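Local structure of NG, ng-dimethylarginine dimethylaminohydrolase (1H70) at residues I77-G82 / V114-I119; E159-L164 / G180-K185; E200-N205 / A217-T222. The protein hydrolyses N(omega)-methylated arginines, asymmetric dimethylarginine and monomethylarginine, to L-citrulline and dimethylamine or methylamine. The protein carries 1 engineered substitution. All blocks are in the same frame, centred on the assembly; numbering follows the deposited sequence.

Contact 1 (I77-G82 / V114-I119); sequences IITRPG and VEAGDI
V114 and T79 meet where the chain leaving strand 76-78 runs against the loop that leads to strand 119-122. The T79 side chain lies across that of V114 at about a right angle, its CG2 3.9 Å from V114 CG1, while its CB sits 3.2 Å from V114 O. The T79 methyl is anti to the carbonyl carbon, which leaves OG1 between the backbone N and the carbonyl carbon (chi1 64°); this hydroxyl is hydrogen-bonded to the backbone O of D67. One residue on, R80 and V114 form a single antiparallel bridge as a hydrogen-bonded pair. R80 N reaches a lone pair of V114 O in the carbonyl plane at 3.2 Å, whereas V114 N approaches R80 O at 2.8 Å from well above its carbonyl plane.

E115 supplies the second half of the contact. Its CG lies 3.5 Å from P81 CA, and the chain, extended beyond CG, carries OE2 to G82 N, which gives it a weak, bent hydrogen bond (2.9 Å). The other oxygen, OE1, faces the active site, where it accepts from H163 NE2 and makes a salt bridge with R133. The carboxylate thus joins the P81-G82 backbone to two residues of the citrulline pocket, and probably helps to orient the imidazole.

Around the bridge, M142 and T90 are the nearest helical neighbours named by their touches on V114 and P81, so that helix 136-148 packs on the V114 side chain and helix 89-100 on those of P81 and I78.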
# COMPACT_ATOMS: atom_id res chain seq x y z
N ILE A 77 11.94 6.24 4.05
CA ILE A 77 12.47 6.72 2.79
C ILE A 77 11.34 7.43 2.06
O ILE A 77 10.35 6.79 1.70
CB ILE A 77 12.94 5.54 1.90
CG1 ILE A 77 13.92 4.62 2.63
CG2 ILE A 77 13.62 6.05 0.64
CD1 ILE A 77 13.27 3.34 3.23
N ILE A 78 11.49 8.74 1.86
CA ILE A 78 10.52 9.50 1.11
C ILE A 78 10.75 9.11 -0.34
O ILE A 78 11.90 9.10 -0.79
CB ILE A 78 10.76 11.00 1.29
CG1 ILE A 78 10.68 11.38 2.76
CG2 ILE A 78 9.76 11.84 0.49
CD1 ILE A 78 9.37 11.11 3.42
N THR A 79 9.68 8.79 -1.05
CA THR A 79 9.83 8.32 -2.41
C THR A 79 9.84 9.49 -3.41
O THR A 79 10.13 10.64 -3.05
CB THR A 79 8.73 7.30 -2.74
OG1 THR A 79 7.45 7.93 -2.69
CG2 THR A 79 8.71 6.15 -1.71
N ARG A 80 9.58 9.18 -4.67
CA ARG A 80 9.54 10.18 -5.73
C ARG A 80 8.55 9.67 -6.79
O ARG A 80 8.91 9.01 -7.76
CB ARG A 80 10.94 10.36 -6.33
CG ARG A 80 11.05 11.56 -7.27
CD ARG A 80 12.51 12.07 -7.40
NE ARG A 80 12.58 13.18 -8.34
CZ ARG A 80 12.64 13.05 -9.67
NH1 ARG A 80 12.68 11.84 -10.23
NH2 ARG A 80 12.70 14.14 -10.44
N PRO A 81 7.27 9.95 -6.55
CA PRO A 81 6.21 9.44 -7.42
C PRO A 81 6.43 9.67 -8.90
O PRO A 81 6.89 10.73 -9.34
CB PRO A 81 4.95 10.12 -6.91
CG PRO A 81 5.24 10.34 -5.43
CD PRO A 81 6.74 10.68 -5.39
N GLY A 82 6.11 8.63 -9.67
CA GLY A 82 6.22 8.70 -11.12
C GLY A 82 5.08 9.54 -11.68
O GLY A 82 5.25 10.19 -12.70
N VAL A 114 9.86 6.41 -7.61
CA VAL A 114 9.38 5.26 -6.81
C VAL A 114 8.03 5.60 -6.20
O VAL A 114 7.86 6.71 -5.73
CB VAL A 114 10.28 4.89 -5.60
CG1 VAL A 114 9.63 3.83 -4.70
CG2 VAL A 114 11.65 4.34 -6.03
N GLU A 115 7.10 4.65 -6.20
CA GLU A 115 5.83 4.80 -5.48
C GLU A 115 5.78 3.54 -4.62
O GLU A 115 5.85 2.44 -5.16
CB GLU A 115 4.59 4.95 -6.38
CG GLU A 115 4.56 6.33 -7.03
CD GLU A 115 3.46 6.54 -8.06
OE1 GLU A 115 2.49 5.75 -8.09
OE2 GLU A 115 3.58 7.52 -8.82
N ALA A 116 5.65 3.73 -3.30
CA ALA A 116 5.72 2.61 -2.36
C ALA A 116 4.67 1.52 -2.46
O ALA A 116 4.82 0.46 -1.84
CB ALA A 116 5.86 3.10 -0.89
N GLY A 117 3.63 1.72 -3.25
CA GLY A 117 2.63 0.67 -3.50
C GLY A 117 3.29 -0.47 -4.28
O GLY A 117 2.78 -1.59 -4.34
N ASP A 118 4.45 -0.17 -4.89
CA ASP A 118 5.23 -1.15 -5.63
C ASP A 118 6.13 -1.97 -4.71
O ASP A 118 6.87 -2.83 -5.17
CB ASP A 118 6.11 -0.45 -6.67
CG ASP A 118 5.42 -0.24 -7.99
OD1 ASP A 118 4.83 -1.22 -8.51
OD2 ASP A 118 5.47 0.89 -8.58
N ILE A 119 6.08 -1.66 -3.41
CA ILE A 119 6.96 -2.33 -2.44
C ILE A 119 6.22 -3.22 -1.46
O ILE A 119 5.33 -2.78 -0.71
CB ILE A 119 7.84 -1.29 -1.70
CG1 ILE A 119 8.65 -0.49 -2.72
CG2 ILE A 119 8.85 -2.02 -0.74
CD1 ILE A 119 9.42 0.71 -2.14

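Contact 2 (E159-L164 / G180-K185); sequences EKVLHL and GEFVSK. With CIR (citrulline), chain B.
K160 and E181 mark the closest approach of the two backbones, 7.5 Å between CA atoms. Both segments are irregular: 159-164 is a loop, while 180-185 has helical backbone angles at 181-183 and then closes a type I turn from F182 to K185. With the main chains so far apart, side chains from 180-185 span the gap.

E181 does so with a carboxylate that grips two successive amides. Its OE1 accepts from E159 N at 2.9 Å, on the syn side but somewhat out of the carboxylate plane, and its OE2 offers the syn lone pair to K160 N at 3.0 Å. The chain reaches there with CG tucked between the backbone N and the carbonyl carbon (chi1 75°) and is extended beyond; CG at the same time covers one face of the F182 ring, 3.9 Å above its centre. K160 CB rests 3.2 Å from E181 OE2, but its ammonium group points elsewhere.

F182 brings the rim of its ring to the apolar side chains of 159-164. V161 CG2 abuts the edge near the ring plane, 3.7 Å from F182 CZ, and L164 CD1 comes up obliquely to 3.6 Å from F182 CE2. The two aliphatic groups thus hem in the far end of the phenyl group.

Between V161 and L164 the loop presents L162 and H163 to citrulline, with H163 CE1 3.4 Å from CIR N6. H163 is the inferred proton donor. The two hydrogen bonds from successive backbone N-H groups let one carboxylate satisfy E159 and K160 and so fix the start of the loop, while the packing of F182 against V161 and L164 holds the residues that flank L162 and H163; together they may help to keep the imidazole in position.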
# COMPACT_ATOMS: atom_id res chain seq x y z
N GLU A 159 3.77 -6.28 -15.67
CA GLU A 159 3.31 -5.59 -16.87
C GLU A 159 1.83 -5.27 -16.84
O GLU A 159 1.40 -4.30 -17.48
CB GLU A 159 3.60 -6.40 -18.15
CG GLU A 159 5.05 -6.51 -18.61
CD GLU A 159 5.79 -5.19 -18.84
OE1 GLU A 159 5.26 -4.30 -19.54
OE2 GLU A 159 6.93 -5.02 -18.35
N LYS A 160 1.06 -6.07 -16.11
CA LYS A 160 -0.41 -5.93 -16.09
C LYS A 160 -1.10 -5.15 -14.98
O LYS A 160 -2.35 -5.00 -15.03
CB LYS A 160 -1.03 -7.34 -16.14
CG LYS A 160 -0.85 -8.04 -17.50
CD LYS A 160 -1.24 -9.52 -17.38
CE LYS A 160 -1.22 -10.20 -18.73
NZ LYS A 160 -1.60 -11.66 -18.61
N VAL A 161 -0.40 -4.67 -13.96
CA VAL A 161 -1.03 -3.91 -12.88
C VAL A 161 -0.37 -2.55 -12.64
O VAL A 161 0.74 -2.30 -13.10
CB VAL A 161 -1.02 -4.67 -11.55
CG1 VAL A 161 -2.06 -5.80 -11.58
CG2 VAL A 161 0.38 -5.23 -11.26
N LEU A 162 -1.09 -1.67 -11.92
CA LEU A 162 -0.57 -0.34 -11.64
C LEU A 162 0.65 -0.41 -10.73
O LEU A 162 1.64 0.20 -11.01
CB LEU A 162 -1.65 0.52 -10.97
CG LEU A 162 -1.23 1.95 -10.64
CD1 LEU A 162 -0.90 2.73 -11.91
CD2 LEU A 162 -2.33 2.64 -9.82
N HIS A 163 0.56 -1.17 -9.65
CA HIS A 163 1.68 -1.33 -8.73
C HIS A 163 1.72 -2.80 -8.35
O HIS A 163 0.71 -3.50 -8.43
CB HIS A 163 1.50 -0.60 -7.38
CG HIS A 163 1.43 0.89 -7.45
ND1 HIS A 163 0.25 1.59 -7.32
CD2 HIS A 163 2.40 1.81 -7.62
CE1 HIS A 163 0.50 2.89 -7.43
NE2 HIS A 163 1.79 3.05 -7.59
N LEU A 164 2.86 -3.24 -7.84
CA LEU A 164 3.01 -4.62 -7.40
C LEU A 164 1.89 -5.07 -6.44
O LEU A 164 1.29 -6.12 -6.61
CB LEU A 164 4.35 -4.74 -6.68
CG LEU A 164 4.77 -6.15 -6.21
CD1 LEU A 164 5.32 -6.92 -7.41
CD2 LEU A 164 5.84 -6.02 -5.15
N GLY A 180 -3.30 -12.86 -10.72
CA GLY A 180 -2.77 -12.67 -12.05
C GLY A 180 -1.37 -13.19 -12.29
O GLY A 180 -1.04 -14.34 -12.00
N GLU A 181 -0.53 -12.31 -12.83
CA GLU A 181 0.83 -12.68 -13.18
C GLU A 181 1.78 -13.00 -12.02
O GLU A 181 2.88 -13.49 -12.29
CB GLU A 181 1.44 -11.57 -14.04
CG GLU A 181 1.83 -10.34 -13.23
CD GLU A 181 2.06 -9.10 -14.07
OE1 GLU A 181 3.10 -8.96 -14.76
OE2 GLU A 181 1.18 -8.22 -14.04
N PHE A 182 1.41 -12.76 -10.77
CA PHE A 182 2.34 -13.02 -9.68
C PHE A 182 2.26 -14.47 -9.17
O PHE A 182 3.21 -14.98 -8.59
CB PHE A 182 2.15 -12.02 -8.54
CG PHE A 182 2.29 -10.60 -9.00
CD1 PHE A 182 1.21 -9.77 -9.00
CD2 PHE A 182 3.51 -10.14 -9.49
CE1 PHE A 182 1.32 -8.46 -9.45
CE2 PHE A 182 3.63 -8.82 -9.93
CZ PHE A 182 2.52 -7.99 -9.93
N VAL A 183 1.13 -15.11 -9.41
CA VAL A 183 0.89 -16.47 -8.94
C VAL A 183 1.99 -17.49 -9.27
O VAL A 183 2.37 -18.29 -8.42
CB VAL A 183 -0.47 -16.98 -9.46
CG1 VAL A 183 -0.74 -18.43 -9.01
CG2 VAL A 183 -1.59 -16.09 -8.98
N SER A 184 2.48 -17.50 -10.49
CA SER A 184 3.49 -18.48 -10.88
C SER A 184 4.93 -17.97 -10.87
O SER A 184 5.79 -18.59 -11.46
CB SER A 184 3.18 -19.00 -12.29
OG SER A 184 2.08 -19.92 -12.28
N LYS A 185 5.20 -16.83 -10.24
CA LYS A 185 6.56 -16.30 -10.24
C LYS A 185 7.48 -17.19 -9.44
O LYS A 185 7.13 -17.54 -8.33
CB LYS A 185 6.62 -14.94 -9.53
CG LYS A 185 5.93 -13.85 -10.31
CD LYS A 185 6.88 -13.27 -11.33
CE LYS A 185 6.35 -11.96 -11.90
NZ LYS A 185 7.28 -11.43 -12.94
C CIR B . -3.10 6.69 -8.64
O CIR B . -1.91 6.99 -8.30
OXT CIR B . -3.37 6.44 -9.88
CA CIR B . -4.17 6.57 -7.59
N CIR B . -5.48 6.91 -8.17
C3 CIR B . -4.17 5.13 -7.02
C4 CIR B . -2.89 4.89 -6.21
C5 CIR B . -2.88 3.47 -5.68
N6 CIR B . -1.70 3.22 -4.84
C7 CIR B . -1.50 2.14 -4.12
O7 CIR B . -2.31 1.20 -4.06
N8 CIR B . -0.36 2.06 -3.39

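Contact 3 (E200-N205 / A217-T222); sequences ESYAAN and AGYPRT
E200 and Y219 bring the backbones closest, 5.8 Å between CA atoms, where a 3-10 segment at 201-204 passes the start of helix 220-227, with Y219 at the N-cap position.

The E200 carboxylate sits over that helix start and takes up its first amides. R221 N donates to the syn lone pair of E200 OE2 at 3.0 Å in a nearly straight bond (164°). E200 OE1 receives two bonds: T222 N, 2.9 Å away on the syn side, and the T222 hydroxyl OG1, also at 2.9 Å, nearly along the C-O axis. T222 OG1 is placed for this by lying anti to its carbonyl carbon (chi1 -65°), on the backbone N side, so that hydroxyl and amide of one residue converge on the same oxygen. P220 has no N-H to give; its ring carbon CD lies 3.3 Å from E200 OE2.

On the way to the helix the glutamate slides past Y219 in the opposite direction, its CG at the edge of the phenol ring and in its plane. A203 CB packs 3.6 Å from Y219 CB and also touches the T222 side chain. Farther out, the rings of Y202 and Y219 meet obliquely, their planes at 48°; Y219 CE1 lies in the plane of the Y202 ring at its edge, 3.6 Å from Y202 CD2. The hydroxyl of Y202 turns to G246 O and T238 OG1, while R242 of helix 239-242 touches both tyrosine side chains.

The carboxylate thus accepts three bonds, two from the N-H groups of R221 and T222 and one from the T222 hydroxyl, at a helix start with no preceding turn to supply carbonyls. A negative group here should also interact favourably with the helix dipole, and such an environment would be expected to keep E200 ionised.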
# COMPACT_ATOMS: atom_id res chain seq x y z
N GLU A 200 -12.72 -12.01 -8.07
CA GLU A 200 -12.35 -11.33 -6.82
C GLU A 200 -10.94 -10.74 -6.83
O GLU A 200 -10.40 -10.44 -5.76
CB GLU A 200 -12.42 -12.34 -5.66
CG GLU A 200 -13.84 -12.91 -5.48
CD GLU A 200 -14.10 -13.47 -4.10
OE1 GLU A 200 -13.19 -13.50 -3.26
OE2 GLU A 200 -15.25 -13.87 -3.81
N SER A 201 -10.35 -10.57 -8.01
CA SER A 201 -8.99 -10.04 -8.15
C SER A 201 -8.68 -8.82 -7.28
O SER A 201 -7.57 -8.71 -6.77
CB SER A 201 -8.71 -9.67 -9.62
OG SER A 201 -9.58 -8.61 -10.04
N TYR A 202 -9.62 -7.88 -7.15
CA TYR A 202 -9.41 -6.68 -6.33
C TYR A 202 -8.98 -7.06 -4.93
O TYR A 202 -8.13 -6.40 -4.34
CB TYR A 202 -10.69 -5.85 -6.24
CG TYR A 202 -10.62 -4.54 -5.47
CD1 TYR A 202 -9.80 -3.49 -5.89
CD2 TYR A 202 -11.39 -4.35 -4.33
CE1 TYR A 202 -9.77 -2.28 -5.18
CE2 TYR A 202 -11.35 -3.17 -3.62
CZ TYR A 202 -10.55 -2.13 -4.05
OH TYR A 202 -10.52 -0.95 -3.34
N ALA A 203 -9.54 -8.15 -4.39
CA ALA A 203 -9.21 -8.58 -3.03
C ALA A 203 -7.82 -9.15 -2.81
O ALA A 203 -7.52 -9.63 -1.73
CB ALA A 203 -10.29 -9.54 -2.48
N ALA A 204 -6.94 -9.09 -3.80
CA ALA A 204 -5.55 -9.50 -3.58
C ALA A 204 -4.87 -8.42 -2.76
O ALA A 204 -3.79 -8.63 -2.19
CB ALA A 204 -4.80 -9.69 -4.87
N ASN A 205 -5.48 -7.22 -2.75
CA ASN A 205 -4.90 -6.13 -1.95
C ASN A 205 -5.60 -6.14 -0.59
O ASN A 205 -6.80 -5.82 -0.51
CB ASN A 205 -5.09 -4.81 -2.70
CG ASN A 205 -4.39 -3.63 -2.04
OD1 ASN A 205 -3.56 -2.95 -2.66
ND2 ASN A 205 -4.75 -3.34 -0.82
N ALA A 217 -14.79 -5.27 1.42
CA ALA A 217 -16.03 -6.03 1.62
C ALA A 217 -16.58 -6.46 0.25
O ALA A 217 -16.38 -5.74 -0.73
CB ALA A 217 -17.05 -5.18 2.33
N GLY A 218 -17.23 -7.62 0.19
CA GLY A 218 -17.79 -8.12 -1.06
C GLY A 218 -16.99 -9.17 -1.81
O GLY A 218 -17.24 -9.43 -2.99
N TYR A 219 -16.03 -9.81 -1.13
CA TYR A 219 -15.16 -10.82 -1.74
C TYR A 219 -15.16 -12.04 -0.82
O TYR A 219 -14.23 -12.30 -0.08
CB TYR A 219 -13.76 -10.21 -2.00
CG TYR A 219 -13.87 -8.98 -2.92
CD1 TYR A 219 -13.88 -7.69 -2.39
CD2 TYR A 219 -14.03 -9.13 -4.30
CE1 TYR A 219 -14.02 -6.59 -3.24
CE2 TYR A 219 -14.16 -8.03 -5.13
CZ TYR A 219 -14.15 -6.76 -4.60
OH TYR A 219 -14.28 -5.68 -5.45
N PRO A 220 -16.26 -12.78 -0.84
CA PRO A 220 -16.43 -13.91 0.08
C PRO A 220 -15.47 -15.08 -0.03
O PRO A 220 -15.17 -15.69 1.01
CB PRO A 220 -17.88 -14.39 -0.16
CG PRO A 220 -18.40 -13.66 -1.33
CD PRO A 220 -17.43 -12.57 -1.71
N ARG A 221 -15.01 -15.43 -1.23
CA ARG A 221 -14.11 -16.57 -1.33
C ARG A 221 -12.76 -16.27 -0.68
O ARG A 221 -12.17 -17.08 0.02
CB ARG A 221 -13.93 -17.02 -2.77
CG ARG A 221 -15.17 -17.68 -3.38
CD ARG A 221 -14.97 -18.02 -4.85
NE ARG A 221 -13.97 -19.08 -4.96
CZ ARG A 221 -13.47 -19.56 -6.10
NH1 ARG A 221 -13.85 -19.06 -7.27
NH2 ARG A 221 -12.57 -20.53 -6.05
N THR A 222 -12.28 -15.05 -0.94
CA THR A 222 -11.02 -14.60 -0.39
C THR A 222 -11.12 -14.44 1.11
O THR A 222 -10.21 -14.81 1.86
CB THR A 222 -10.63 -13.25 -1.04
OG1 THR A 222 -10.38 -13.45 -2.44
CG2 THR A 222 -9.33 -12.74 -0.41

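In the fold
From the N terminus, contact 1 closes a loop that carries the chain through helix 89-100 and strand 105-107, joining the end of strand 76-78 to the approach to strand 119-122. Contact 2 then closes a shorter excursion through strands 168-170 and 175-178, and contact 3 one through strands 207-209 and 212-216. The three follow in series, neither nesting nor crossing. Contacts 1 and 2 touch at the active site, where D118 OD1 is hydrogen-bonded to L164 N, so the two contacts meet beside citrulline. Contact 3 stands apart, across the chain's centre from contact 1, and ties the 200-205 segment to helix 220-227.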